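PDB 5WPW: 11S globulin isoform 1 from Cocos nucifera, which serves as a hexameric seed storage protein of coconut, a nutrient reservoir of the 11S globulin family and a potential food allergen. Local coordinates for residues R44-R49 / Y124-N129; G50-S55 / R209-R214; I65-G70 / P133-T138. The protein carries 2 engineered substitutions. All coordinates share one frame; numbering follows the deposited sequence.

Interaction 1 of 3, residues R44-R49 / Y124-N129; sequences RVIEPR and YWCYNN
The side chains of N128 and I46 run past one another head to tail, and the amide of N128 lies against the backbone of the 44-49 segment. CG is anti to the backbone N (chi1 -179°), the first side-chain bond points toward that segment, and ND2 donates to I46 O at 2.7 Å. This bond is bent, 143° at the hydrogen. ND2 also bonds N132 O, and OD1 accepts from G130 N. The backbone of the same residue joins in, N128 O receiving R49 N at 2.9 Å. Nearer the N128 backbone the contact is apolar: I46 CG2 lies 3.9 Å from N128 CB, while the other branch sends CD1 to within 3.9 Å of C126 SG. R49 and Y127 meet obliquely, their guanidinium and ring planes 39° apart; R49 CG approaches Y127 OH to 3.6 Å, and that hydroxyl is hydrogen-bonded to L219 N. R49 NH1 reaches N129 O at 2.9 Å in a weak bond. The contact joins the end of strand 40-46 and the residues after it to strand 124-127 and the N128-N129 segment that follows; strands 50-57 and 70-74 flank strand 124-127 in its own sheet, and I212 of strand 212-214 also covers I46.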
loop_
_atom_site.group_PDB
_atom_site.type_symbol
_atom_site.label_atom_id
_atom_site.label_comp_id
_atom_site.label_asym_id
_atom_site.label_seq_id
_atom_site.Cartn_x
_atom_site.Cartn_y
_atom_site.Cartn_z
ATOM N N ARG A 44 -13.281 -28.725 -19.283
ATOM C CA ARG A 44 -13.333 -28.724 -20.738
ATOM C C ARG A 44 -12.344 -29.715 -21.324
ATOM O O ARG A 44 -11.212 -29.849 -20.839
ATOM C CB ARG A 44 -13.025 -27.352 -21.309
ATOM C CG ARG A 44 -14.212 -26.593 -21.698
ATOM C CD ARG A 44 -13.788 -25.432 -22.530
ATOM N NE ARG A 44 -13.827 -24.195 -21.771
ATOM C CZ ARG A 44 -14.930 -23.486 -21.576
ATOM N NH1 ARG A 44 -14.881 -22.369 -20.876
ATOM N NH2 ARG A 44 -16.078 -23.900 -22.088
ATOM N N VAL A 45 -12.760 -30.387 -22.396
ATOM C CA VAL A 45 -11.861 -31.184 -23.216
ATOM C C VAL A 45 -11.867 -30.577 -24.611
ATOM O O VAL A 45 -12.933 -30.400 -25.207
ATOM C CB VAL A 45 -12.276 -32.666 -23.260
ATOM C CG1 VAL A 45 -11.437 -33.401 -24.281
ATOM C CG2 VAL A 45 -12.083 -33.294 -21.917
ATOM N N ILE A 46 -10.684 -30.246 -25.116
ATOM C CA ILE A 46 -10.524 -29.577 -26.400
ATOM C C ILE A 46 -9.697 -30.503 -27.276
ATOM O O ILE A 46 -8.489 -30.670 -27.052
ATOM C CB ILE A 46 -9.852 -28.196 -26.265
ATOM C CG1 ILE A 46 -10.658 -27.274 -25.348
ATOM C CG2 ILE A 46 -9.665 -27.540 -27.620
ATOM C CD1 ILE A 46 -9.928 -25.974 -25.047
ATOM N N GLU A 47 -10.347 -31.106 -28.281
ATOM C CA GLU A 47 -9.654 -31.999 -29.187
ATOM C C GLU A 47 -8.547 -31.248 -29.904
ATOM O O GLU A 47 -8.555 -30.013 -29.956
ATOM C CB GLU A 47 -10.618 -32.600 -30.212
ATOM C CG GLU A 47 -11.901 -33.157 -29.635
ATOM C CD GLU A 47 -11.644 -34.229 -28.607
ATOM O OE1 GLU A 47 -12.516 -34.409 -27.725
ATOM O OE2 GLU A 47 -10.579 -34.886 -28.680
ATOM N N PRO A 48 -7.576 -31.973 -30.453
ATOM C CA PRO A 48 -6.564 -31.325 -31.289
ATOM C C PRO A 48 -7.215 -30.512 -32.400
ATOM O O PRO A 48 -8.266 -30.879 -32.933
ATOM C CB PRO A 48 -5.747 -32.503 -31.831
ATOM C CG PRO A 48 -5.905 -33.559 -30.793
ATOM C CD PRO A 48 -7.283 -33.402 -30.230
ATOM N N ARG A 49 -6.612 -29.356 -32.690
ATOM C CA ARG A 49 -7.072 -28.376 -33.670
ATOM C C ARG A 49 -8.393 -27.714 -33.274
ATOM O O ARG A 49 -9.009 -27.026 -34.102
ATOM C CB ARG A 49 -7.170 -29.000 -35.078
ATOM C CG ARG A 49 -5.851 -28.912 -35.874
ATOM C CD ARG A 49 -4.652 -29.389 -35.068
ATOM N NE ARG A 49 -3.413 -29.386 -35.845
ATOM C CZ ARG A 49 -2.192 -29.483 -35.318
ATOM N NH1 ARG A 49 -2.035 -29.584 -34.001
ATOM N NH2 ARG A 49 -1.126 -29.473 -36.111
ATOM N N TYR A 124 -10.818 -13.923 -23.681
ATOM C CA TYR A 124 -9.920 -15.066 -23.552
ATOM C C TYR A 124 -10.249 -16.095 -24.631
ATOM O O TYR A 124 -11.429 -16.349 -24.889
ATOM C CB TYR A 124 -10.114 -15.688 -22.172
ATOM C CG TYR A 124 -9.458 -17.019 -21.886
ATOM C CD1 TYR A 124 -8.113 -17.089 -21.573
ATOM C CD2 TYR A 124 -10.200 -18.197 -21.862
ATOM C CE1 TYR A 124 -7.502 -18.292 -21.279
ATOM C CE2 TYR A 124 -9.595 -19.419 -21.561
ATOM C CZ TYR A 124 -8.242 -19.452 -21.275
ATOM O OH TYR A 124 -7.607 -20.640 -20.972
ATOM N N TRP A 125 -9.218 -16.704 -25.233
ATOM C CA TRP A 125 -9.410 -17.814 -26.168
ATOM C C TRP A 125 -8.261 -18.813 -26.017
ATOM O O TRP A 125 -7.188 -18.486 -25.497
ATOM C CB TRP A 125 -9.538 -17.309 -27.634
ATOM C CG TRP A 125 -8.361 -16.526 -28.137
ATOM C CD1 TRP A 125 -8.230 -15.157 -28.147
ATOM C CD2 TRP A 125 -7.167 -17.044 -28.727
ATOM N NE1 TRP A 125 -7.022 -14.803 -28.689
ATOM C CE2 TRP A 125 -6.344 -15.942 -29.044
ATOM C CE3 TRP A 125 -6.699 -18.342 -28.998
ATOM C CZ2 TRP A 125 -5.088 -16.088 -29.623
ATOM C CZ3 TRP A 125 -5.443 -18.490 -29.576
ATOM C CH2 TRP A 125 -4.650 -17.368 -29.879
ATOM N N CYS A 126 -8.485 -20.030 -26.518
ATOM C CA CYS A 126 -7.638 -21.181 -26.201
ATOM C C CYS A 126 -7.601 -22.108 -27.400
ATOM O O CYS A 126 -8.663 -22.527 -27.859
ATOM C CB CYS A 126 -8.197 -21.949 -25.006
ATOM S SG CYS A 126 -7.183 -23.330 -24.490
ATOM N N TYR A 127 -6.405 -22.448 -27.875
ATOM C CA TYR A 127 -6.276 -23.316 -29.052
ATOM C C TYR A 127 -5.349 -24.492 -28.752
ATOM O O TYR A 127 -4.232 -24.307 -28.248
ATOM C CB TYR A 127 -5.765 -22.526 -30.256
ATOM C CG TYR A 127 -5.438 -23.379 -31.492
ATOM C CD1 TYR A 127 -6.452 -23.939 -32.269
ATOM C CD2 TYR A 127 -4.116 -23.606 -31.878
ATOM C CE1 TYR A 127 -6.151 -24.724 -33.421
ATOM C CE2 TYR A 127 -3.797 -24.396 -33.020
ATOM C CZ TYR A 127 -4.819 -24.941 -33.782
ATOM O OH TYR A 127 -4.508 -25.708 -34.915
ATOM N N ASN A 128 -5.799 -25.697 -29.105
ATOM C CA ASN A 128 -5.032 -26.928 -28.909
ATOM C C ASN A 128 -4.221 -27.216 -30.164
ATOM O O ASN A 128 -4.773 -27.655 -31.170
ATOM C CB ASN A 128 -5.974 -28.087 -28.589
ATOM C CG ASN A 128 -5.242 -29.406 -28.358
ATOM O OD1 ASN A 128 -4.006 -29.476 -28.394
ATOM N ND2 ASN A 128 -6.005 -30.445 -28.091
ATOM N N ASN A 129 -2.911 -26.987 -30.105
ATOM C CA ASN A 129 -2.045 -27.228 -31.250
ATOM C C ASN A 129 -1.198 -28.484 -31.103
ATOM O O ASN A 129 -0.259 -28.681 -31.878
ATOM C CB ASN A 129 -1.139 -26.025 -31.493
ATOM C CG ASN A 129 -0.199 -25.774 -30.347
ATOM O OD1 ASN A 129 -0.240 -26.447 -29.313
ATOM N ND2 ASN A 129 0.652 -24.798 -30.515
#

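Interaction 2 of 3, residues G50-S55 / R209-R214; sequences GLLLPS and RGEIVR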
loop_
_atom_site.group_PDB
_atom_site.type_symbol
_atom_site.label_atom_id
_atom_site.label_comp_id
_atom_site.label_asym_id
_atom_site.label_seq_id
_atom_site.Cartn_x
_atom_site.Cartn_y
_atom_site.Cartn_z
ATOM N N GLY A 50 -8.825 -27.870 -32.024
ATOM C CA GLY A 50 -10.013 -27.198 -31.527
ATOM C C GLY A 50 -9.670 -25.845 -30.918
ATOM O O GLY A 50 -8.693 -25.706 -30.189
ATOM N N LEU A 51 -10.505 -24.859 -31.227
ATOM C CA LEU A 51 -10.382 -23.485 -30.749
ATOM C C LEU A 51 -11.559 -23.180 -29.831
ATOM O O LEU A 51 -12.718 -23.308 -30.240
ATOM C CB LEU A 51 -10.342 -22.509 -31.934
ATOM C CG LEU A 51 -10.554 -21.016 -31.669
ATOM C CD1 LEU A 51 -9.299 -20.429 -31.006
ATOM C CD2 LEU A 51 -10.873 -20.315 -32.970
ATOM N N LEU A 52 -11.267 -22.812 -28.578
ATOM C CA LEU A 52 -12.279 -22.222 -27.704
ATOM C C LEU A 52 -12.490 -20.764 -28.096
ATOM O O LEU A 52 -11.562 -19.949 -27.985
ATOM C CB LEU A 52 -11.851 -22.319 -26.242
ATOM C CG LEU A 52 -12.805 -21.798 -25.168
ATOM C CD1 LEU A 52 -14.097 -22.595 -25.151
ATOM C CD2 LEU A 52 -12.099 -21.884 -23.831
ATOM N N LEU A 53 -13.714 -20.433 -28.525
ATOM C CA LEU A 53 -14.007 -19.111 -29.057
ATOM C C LEU A 53 -13.851 -18.028 -27.990
ATOM O O LEU A 53 -14.071 -18.278 -26.803
ATOM C CB LEU A 53 -15.431 -19.062 -29.607
ATOM C CG LEU A 53 -15.666 -20.142 -30.664
ATOM C CD1 LEU A 53 -17.099 -20.122 -31.100
ATOM C CD2 LEU A 53 -14.680 -19.921 -31.797
ATOM N N PRO A 54 -13.516 -16.803 -28.395
ATOM C CA PRO A 54 -13.315 -15.731 -27.411
ATOM C C PRO A 54 -14.579 -15.430 -26.622
ATOM O O PRO A 54 -15.687 -15.392 -27.163
ATOM C CB PRO A 54 -12.883 -14.542 -28.260
ATOM C CG PRO A 54 -13.355 -14.873 -29.673
ATOM C CD PRO A 54 -13.224 -16.360 -29.771
ATOM N N SER A 55 -14.396 -15.253 -25.309
ATOM C CA SER A 55 -15.501 -14.971 -24.405
ATOM C C SER A 55 -14.929 -14.337 -23.147
ATOM O O SER A 55 -13.721 -14.408 -22.891
ATOM C CB SER A 55 -16.310 -16.234 -24.065
ATOM O OG SER A 55 -15.631 -17.098 -23.146
ATOM N N ARG A 209 -21.670 -25.182 -34.236
ATOM C CA ARG A 209 -20.446 -25.766 -33.705
ATOM C C ARG A 209 -20.333 -25.679 -32.183
ATOM O O ARG A 209 -19.611 -26.483 -31.586
ATOM C CB ARG A 209 -19.231 -25.094 -34.344
ATOM C CG ARG A 209 -19.251 -25.071 -35.870
ATOM C CD ARG A 209 -18.100 -24.236 -36.430
ATOM N NE ARG A 209 -18.252 -22.813 -36.128
ATOM C CZ ARG A 209 -17.264 -21.929 -36.218
ATOM N NH1 ARG A 209 -16.060 -22.324 -36.605
ATOM N NH2 ARG A 209 -17.478 -20.648 -35.928
ATOM N N GLY A 210 -21.018 -24.742 -31.535
ATOM C CA GLY A 210 -20.770 -24.561 -30.107
ATOM C C GLY A 210 -19.549 -23.684 -29.862
ATOM O O GLY A 210 -19.069 -22.980 -30.765
ATOM N N GLU A 211 -19.025 -23.735 -28.628
ATOM C CA GLU A 211 -17.940 -22.837 -28.237
ATOM C C GLU A 211 -16.546 -23.440 -28.409
ATOM O O GLU A 211 -15.550 -22.745 -28.179
ATOM C CB GLU A 211 -18.133 -22.377 -26.785
ATOM C CG GLU A 211 -18.084 -23.493 -25.794
ATOM C CD GLU A 211 -17.777 -23.000 -24.386
ATOM O OE1 GLU A 211 -17.280 -21.856 -24.236
ATOM O OE2 GLU A 211 -18.022 -23.770 -23.433
ATOM N N ILE A 212 -16.436 -24.700 -28.815
ATOM C CA ILE A 212 -15.165 -25.287 -29.203
ATOM C C ILE A 212 -15.331 -25.779 -30.635
ATOM O O ILE A 212 -16.093 -26.719 -30.879
ATOM C CB ILE A 212 -14.742 -26.431 -28.278
ATOM C CG1 ILE A 212 -14.799 -25.979 -26.811
ATOM C CG2 ILE A 212 -13.365 -26.916 -28.670
ATOM C CD1 ILE A 212 -14.755 -27.144 -25.813
ATOM N N VAL A 213 -14.631 -25.143 -31.575
ATOM C CA VAL A 213 -14.822 -25.369 -33.008
ATOM C C VAL A 213 -13.536 -25.902 -33.629
ATOM O O VAL A 213 -12.437 -25.685 -33.108
ATOM C CB VAL A 213 -15.292 -24.075 -33.716
ATOM C CG1 VAL A 213 -16.434 -23.460 -32.945
ATOM C CG2 VAL A 213 -14.125 -23.067 -33.918
ATOM N N ARG A 214 -13.673 -26.607 -34.758
ATOM C CA ARG A 214 -12.524 -27.216 -35.415
ATOM C C ARG A 214 -11.895 -26.225 -36.388
ATOM O O ARG A 214 -12.595 -25.621 -37.209
ATOM C CB ARG A 214 -12.938 -28.501 -36.144
ATOM C CG ARG A 214 -11.781 -29.393 -36.616
ATOM C CD ARG A 214 -11.232 -30.351 -35.523
ATOM N NE ARG A 214 -12.244 -31.249 -34.951
ATOM C CZ ARG A 214 -11.980 -32.305 -34.178
ATOM N NH1 ARG A 214 -10.719 -32.629 -33.878
ATOM N NH2 ARG A 214 -12.980 -33.046 -33.707
HETATM O O HOH W 1 -16.035 -19.805 -25.030
#
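L51 N donates to V213 O at 2.8 Å, nearly straight at 168°, and V213 N returns a bond to L51 O, which makes these two residues a hydrogen-bonded antiparallel pair. Beyond it, L53 N reaches E211 O at 3.0 Å. Between these bonds L52 CA-H points to E211 O and I212 CA-H to L51 O, and L52 CD1 rests 3.8 Å from I212 CG1.

Strands 50-55 and 212-214 run antiparallel, their axes 140° apart, within one curled sheet of the N-terminal cupin domain. Where strand 212-214 begins, the chi1 of E211, 63°, sets CG between the backbone N and the carbonyl carbon, and from there the extended chain runs alongside L52, whose CD1 comes within 3.4 Å of E211 OE1. Water 1 lies within hydrogen-bonding distance of E211 OE1 and of L53 O, although the first contact is very short, 2.5 Å from the water to E211 OE1, and the assignment of the water's protons stays open. E211 OE1 also has a weak bond from Q155 NE2, while OE2 forms a salt bridge with R44 and a hydrogen bond with T24 OG1.

The L53 side chain lies nearly perpendicular to that of V213. L53 CG is anti to its carbonyl carbon, which carries the two methyls over V213, CD2 lying 3.8 Å from V213 CG2. V213 CG1 also sits over one face of the R209 guanidinium, offset toward the rim. That arginine pairs with D207 and, through NH1, donates to N391 O of a neighbouring subunit, whose S392 packs on L53 and P54.

Interaction 3 of 3, residues I65-G70 / P133-T138; sequences IVQGRG and PVVAIT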
loop_
_atom_site.group_PDB
_atom_site.type_symbol
_atom_site.label_atom_id
_atom_site.label_comp_id
_atom_site.label_asym_id
_atom_site.label_seq_id
_atom_site.Cartn_x
_atom_site.Cartn_y
_atom_site.Cartn_z
ATOM N N ILE A 65 -4.379 -26.792 -16.281
ATOM C CA ILE A 65 -4.211 -27.674 -17.444
ATOM C C ILE A 65 -3.864 -29.067 -16.911
ATOM O O ILE A 65 -2.721 -29.332 -16.535
ATOM C CB ILE A 65 -3.146 -27.160 -18.412
ATOM C CG1 ILE A 65 -3.394 -25.701 -18.813
ATOM C CG2 ILE A 65 -3.096 -28.048 -19.716
ATOM C CD1 ILE A 65 -4.704 -25.490 -19.386
ATOM N N VAL A 66 -4.873 -29.942 -16.846
ATOM C CA VAL A 66 -4.679 -31.338 -16.461
ATOM C C VAL A 66 -3.873 -32.090 -17.516
ATOM O O VAL A 66 -3.052 -32.960 -17.195
ATOM C CB VAL A 66 -6.050 -32.004 -16.228
ATOM C CG1 VAL A 66 -5.888 -33.509 -15.921
ATOM C CG2 VAL A 66 -6.809 -31.329 -15.077
ATOM N N GLN A 67 -4.096 -31.779 -18.790
ATOM C CA GLN A 67 -3.511 -32.558 -19.867
ATOM C C GLN A 67 -3.404 -31.683 -21.105
ATOM O O GLN A 67 -4.264 -30.830 -21.325
ATOM C CB GLN A 67 -4.393 -33.786 -20.135
ATOM C CG GLN A 67 -3.858 -34.785 -21.156
ATOM C CD GLN A 67 -4.931 -35.796 -21.530
ATOM O OE1 GLN A 67 -5.120 -36.795 -20.837
ATOM N NE2 GLN A 67 -5.657 -35.522 -22.602
ATOM N N GLY A 68 -2.355 -31.889 -21.907
ATOM C CA GLY A 68 -2.274 -31.297 -23.229
ATOM C C GLY A 68 -1.372 -30.085 -23.272
ATOM O O GLY A 68 -0.798 -29.647 -22.272
ATOM N N ARG A 69 -1.259 -29.525 -24.476
ATOM C CA ARG A 69 -0.543 -28.280 -24.669
ATOM C C ARG A 69 -1.254 -27.463 -25.735
ATOM O O ARG A 69 -2.059 -27.982 -26.518
ATOM C CB ARG A 69 0.920 -28.508 -25.043
ATOM C CG ARG A 69 1.127 -29.218 -26.362
ATOM C CD ARG A 69 2.598 -29.242 -26.717
ATOM N NE ARG A 69 2.998 -28.088 -27.529
ATOM C CZ ARG A 69 3.144 -28.123 -28.851
ATOM N NH1 ARG A 69 2.912 -29.249 -29.515
ATOM N NH2 ARG A 69 3.513 -27.032 -29.513
ATOM N N GLY A 70 -0.964 -26.169 -25.742
ATOM C CA GLY A 70 -1.603 -25.294 -26.702
ATOM C C GLY A 70 -1.235 -23.836 -26.520
ATOM O O GLY A 70 -0.202 -23.491 -25.943
ATOM N N PRO A 133 -5.736 -34.467 -26.634
ATOM C CA PRO A 133 -6.731 -33.490 -26.188
ATOM C C PRO A 133 -6.227 -32.701 -24.984
ATOM O O PRO A 133 -5.453 -33.197 -24.163
ATOM C CB PRO A 133 -7.947 -34.354 -25.818
ATOM C CG PRO A 133 -7.654 -35.734 -26.402
ATOM C CD PRO A 133 -6.174 -35.852 -26.391
ATOM N N VAL A 134 -6.658 -31.453 -24.902
ATOM C CA VAL A 134 -6.435 -30.638 -23.711
ATOM C C VAL A 134 -7.593 -30.878 -22.759
ATOM O O VAL A 134 -8.755 -30.934 -23.172
ATOM C CB VAL A 134 -6.308 -29.143 -24.076
ATOM C CG1 VAL A 134 -6.411 -28.265 -22.823
ATOM C CG2 VAL A 134 -5.004 -28.881 -24.831
ATOM N N VAL A 135 -7.285 -31.065 -21.483
ATOM C CA VAL A 135 -8.297 -31.139 -20.447
ATOM C C VAL A 135 -7.995 -30.017 -19.457
ATOM O O VAL A 135 -6.911 -29.986 -18.857
ATOM C CB VAL A 135 -8.323 -32.513 -19.762
ATOM C CG1 VAL A 135 -9.470 -32.576 -18.777
ATOM C CG2 VAL A 135 -8.493 -33.624 -20.821
ATOM N N ALA A 136 -8.922 -29.077 -19.334
ATOM C CA ALA A 136 -8.774 -27.920 -18.459
ATOM C C ALA A 136 -9.813 -27.980 -17.354
ATOM O O ALA A 136 -10.989 -28.253 -17.617
ATOM C CB ALA A 136 -8.943 -26.615 -19.251
ATOM N N ILE A 137 -9.394 -27.728 -16.111
ATOM C CA ILE A 137 -10.346 -27.575 -15.019
ATOM C C ILE A 137 -10.303 -26.123 -14.559
ATOM O O ILE A 137 -9.227 -25.594 -14.246
ATOM C CB ILE A 137 -10.069 -28.536 -13.855
ATOM C CG1 ILE A 137 -10.900 -28.087 -12.671
ATOM C CG2 ILE A 137 -8.611 -28.546 -13.503
ATOM C CD1 ILE A 137 -10.998 -29.049 -11.581
ATOM N N THR A 138 -11.467 -25.480 -14.556
ATOM C CA THR A 138 -11.610 -24.052 -14.276
ATOM C C THR A 138 -12.466 -23.820 -13.047
ATOM O O THR A 138 -13.575 -24.362 -12.956
ATOM C CB THR A 138 -12.254 -23.352 -15.464
ATOM O OG1 THR A 138 -11.318 -23.322 -16.536
ATOM C CG2 THR A 138 -12.678 -21.943 -15.084
#
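V66 and Q67 both turn their backbone N-H toward V135 O, and around this shared acceptor the contact is compact. V66 N lies 2.9 Å and Q67 N 3.3 Å from V135 O; both bonds are weak, the first bent to 128° at the hydrogen. A sounder bond returns from V135 N to Q67 O at 3.0 Å, the donor standing above the carbonyl plane. V66 and I137 meet at a slant, methyl CG2 against methyl CG2 at 3.7 Å, and Y312 of strand 309-314 packs on both residues. Also on the buried side, I65 CD1 meets A136 CB more loosely, at 4.4 Å.

The more open side is formed by the partly exposed Q67 and P133 and by the exposed R69. Q67 lies extended, CG anti to the backbone N (chi1 -175°), carrying NE2 past V135 CG2 to P133 O at 2.8 Å. This bond is nearly straight, 169° at the hydrogen, and the acceptor lies in the glutamine amide plane. The one-residue shift in register between I65-A136 and Q67-V135 is that of a classic beta bulge, here between two antiparallel strands of the N-terminal cupin domain.

All three interactions belong to the N-terminal cupin half of the subunit. Interaction 1 is the middle one: its centre lies 8 Å from that of interaction 2 and 8 Å from that of interaction 3, whereas the centres of the outer two are 15 Å apart, with nearest atoms about 7 Å apart. It meets interaction 2 through the R44 partner of E211 and through C126 O and L52 N, 2.7 Å apart, a probable hydrogen bond. Toward interaction 3, V134 O lies 2.8 Å from I46 N, again a probable bond. Interaction 1 therefore spans both sheets, reaching strand 50-57 in one and strand 134-140 in the other.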